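Local coordinates for Nrps/pks (Streptomyces albus, PDB 4OPF), which is a ketosynthase domain of the "AT-less" type I polyketide synthase for oxazolomycin, probably a non-elongating one that passes on the acyl chain without extending it, at residues Pro22-Tyr27 and Gly342-Val347. Residues are numbered along the deposited sequence; the frame is centred on the assembly and turned at random.
Sequences PDLDAY and GVIKTV
Leu24 and Tyr27, one turn apart at the start of helix 24-33, both press on the CG2 methyl of Ile344 in helix 338-352. That methyl extends anti to its own backbone N, away from the axis of its helix, and rests against both side chains where Leu24 and Tyr27 come together. Leu24 crosses Ile344 at about a right angle and touches with both branches, CD2 lying 3.7 Å and CD1 4.0 Å from Ile344 CG2. In Tyr27, CG stands anti to the backbone N (chi1 -170°), which carries the ring from CB toward helix 338-352. Along the ring edge, CD2 lies 3.9 Å and CE2 3.8 Å from Ile344 CG2, which sits near the ring plane and not over a face. CE2 also approaches the backbone, 4.1 Å from Lys345 N. At the tip, OH passes 4.1 Å from Lys345 CB and donates a hydrogen bond to the carbonyl oxygen of Ala341, so the buried hydroxyl is satisfied on the same helix that the ring packs against. A phenylalanine in place of Tyr27 would probably keep the edge contact with Ile344 but leave the Ala341 carbonyl without this hydroxyl partner. Lys345 turns its extended chain away from the tyrosine toward a salt bridge with Glu293. Asp23 N-caps helix 24-33, its OD1 accepting from Ala26 N at 2.9 Å; Met14 of strand 9-17 touches both Leu24 and Ile344. Helix 338-352, touched by strands 9-17 and 226-234 and also by strand 390-396, is consistent with the central helical layer of the five-layered alpha-beta-alpha-beta-alpha thiolase fold, and helix 24-33 packs on it through this apolar contact and one hydroxyl-to-carbonyl bond.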
loop_
_atom_site.group_PDB
_atom_site.type_symbol
_atom_site.label_atom_id
_atom_site.label_comp_id
_atom_site.label_asym_id
_atom_site.label_seq_id
_atom_site.Cartn_x
_atom_site.Cartn_y
_atom_site.Cartn_z
ATOM N N PRO A 22 14.476 23.815 10.151
ATOM C CA PRO A 22 15.336 23.103 9.205
ATOM C C PRO A 22 15.800 21.713 9.597
ATOM O O PRO A 22 16.296 20.996 8.745
ATOM C CB PRO A 22 16.598 24.002 9.088
ATOM C CG PRO A 22 16.194 25.330 9.663
ATOM C CD PRO A 22 15.140 25.028 10.686
ATOM N N ASP A 23 15.644 21.322 10.854
ATOM C CA ASP A 23 15.998 19.978 11.297
ATOM C C ASP A 23 15.191 19.726 12.568
ATOM O O ASP A 23 14.471 20.620 13.010
ATOM C CB ASP A 23 17.521 19.857 11.516
ATOM C CG ASP A 23 18.060 20.760 12.694
ATOM O OD1 ASP A 23 17.354 21.170 13.646
ATOM O OD2 ASP A 23 19.257 21.048 12.689
ATOM N N LEU A 24 15.286 18.539 13.152
ATOM C CA LEU A 24 14.433 18.154 14.242
ATOM C C LEU A 24 14.726 18.882 15.567
ATOM O O LEU A 24 13.866 18.984 16.419
ATOM C CB LEU A 24 14.473 16.647 14.458
ATOM C CG LEU A 24 13.824 15.896 13.288
ATOM C CD1 LEU A 24 13.568 14.484 13.678
ATOM C CD2 LEU A 24 12.517 16.492 12.776
ATOM N N ASP A 25 15.936 19.354 15.754
ATOM C CA ASP A 25 16.245 20.122 16.930
ATOM C C ASP A 25 15.526 21.461 16.835
ATOM O O ASP A 25 14.969 21.914 17.814
ATOM C CB ASP A 25 17.770 20.273 17.084
ATOM C CG ASP A 25 18.436 18.973 17.568
ATOM O OD1 ASP A 25 17.747 18.053 18.052
ATOM O OD2 ASP A 25 19.658 18.864 17.462
ATOM N N ALA A 26 15.518 22.076 15.657
ATOM C CA ALA A 26 14.784 23.296 15.480
ATOM C C ALA A 26 13.258 23.043 15.560
ATOM O O ALA A 26 12.502 23.882 16.032
ATOM C CB ALA A 26 15.184 23.993 14.180
ATOM N N TYR A 27 12.796 21.886 15.097
ATOM C CA TYR A 27 11.407 21.559 15.198
ATOM C C TYR A 27 11.000 21.455 16.690
ATOM O O TYR A 27 9.964 21.947 17.088
ATOM C CB TYR A 27 11.123 20.272 14.423
ATOM C CG TYR A 27 9.700 19.897 14.235
ATOM C CD1 TYR A 27 8.754 20.804 13.822
ATOM C CD2 TYR A 27 9.313 18.592 14.389
ATOM C CE1 TYR A 27 7.422 20.409 13.639
ATOM C CE2 TYR A 27 8.034 18.163 14.140
ATOM C CZ TYR A 27 7.084 19.076 13.764
ATOM O OH TYR A 27 5.789 18.599 13.580
ATOM N N GLY A 342 2.991 15.147 12.738
ATOM C CA GLY A 342 2.376 14.737 13.951
ATOM C C GLY A 342 3.069 13.603 14.636
ATOM O O GLY A 342 3.255 13.664 15.830
ATOM N N VAL A 343 3.485 12.569 13.896
ATOM C CA VAL A 343 4.169 11.458 14.490
ATOM C C VAL A 343 5.512 11.905 15.035
ATOM O O VAL A 343 5.866 11.533 16.133
ATOM C CB VAL A 343 4.319 10.305 13.470
ATOM C CG1 VAL A 343 5.319 9.254 13.927
ATOM C CG2 VAL A 343 2.947 9.646 13.245
ATOM N N ILE A 344 6.244 12.726 14.299
ATOM C CA ILE A 344 7.578 13.183 14.752
ATOM C C ILE A 344 7.445 14.057 16.031
ATOM O O ILE A 344 8.202 13.869 16.992
ATOM C CB ILE A 344 8.335 13.919 13.624
ATOM C CG1 ILE A 344 8.744 12.868 12.556
ATOM C CG2 ILE A 344 9.559 14.665 14.141
ATOM C CD1 ILE A 344 9.358 13.446 11.310
ATOM N N LYS A 345 6.459 14.938 16.047
ATOM C CA LYS A 345 6.145 15.729 17.237
ATOM C C LYS A 345 5.933 14.852 18.468
ATOM O O LYS A 345 6.526 15.055 19.511
ATOM C CB LYS A 345 4.893 16.593 17.036
ATOM C CG LYS A 345 4.277 17.071 18.359
ATOM C CD LYS A 345 3.125 18.030 18.111
ATOM C CE LYS A 345 2.263 18.157 19.342
ATOM N NZ LYS A 345 1.110 19.068 19.037
ATOM N N THR A 346 5.075 13.878 18.324
ATOM C CA THR A 346 4.779 12.962 19.416
ATOM C C THR A 346 5.982 12.136 19.842
ATOM O O THR A 346 6.147 11.928 21.023
ATOM C CB THR A 346 3.654 12.027 18.993
ATOM O OG1 THR A 346 2.518 12.836 18.698
ATOM C CG2 THR A 346 3.275 11.155 20.099
ATOM N N VAL A 347 6.817 11.668 18.888
ATOM C CA VAL A 347 8.009 10.940 19.229
ATOM C C VAL A 347 8.933 11.849 20.001
ATOM O O VAL A 347 9.507 11.452 20.991
ATOM C CB VAL A 347 8.736 10.378 17.980
ATOM C CG1 VAL A 347 10.142 9.906 18.351
ATOM C CG2 VAL A 347 7.870 9.287 17.324
#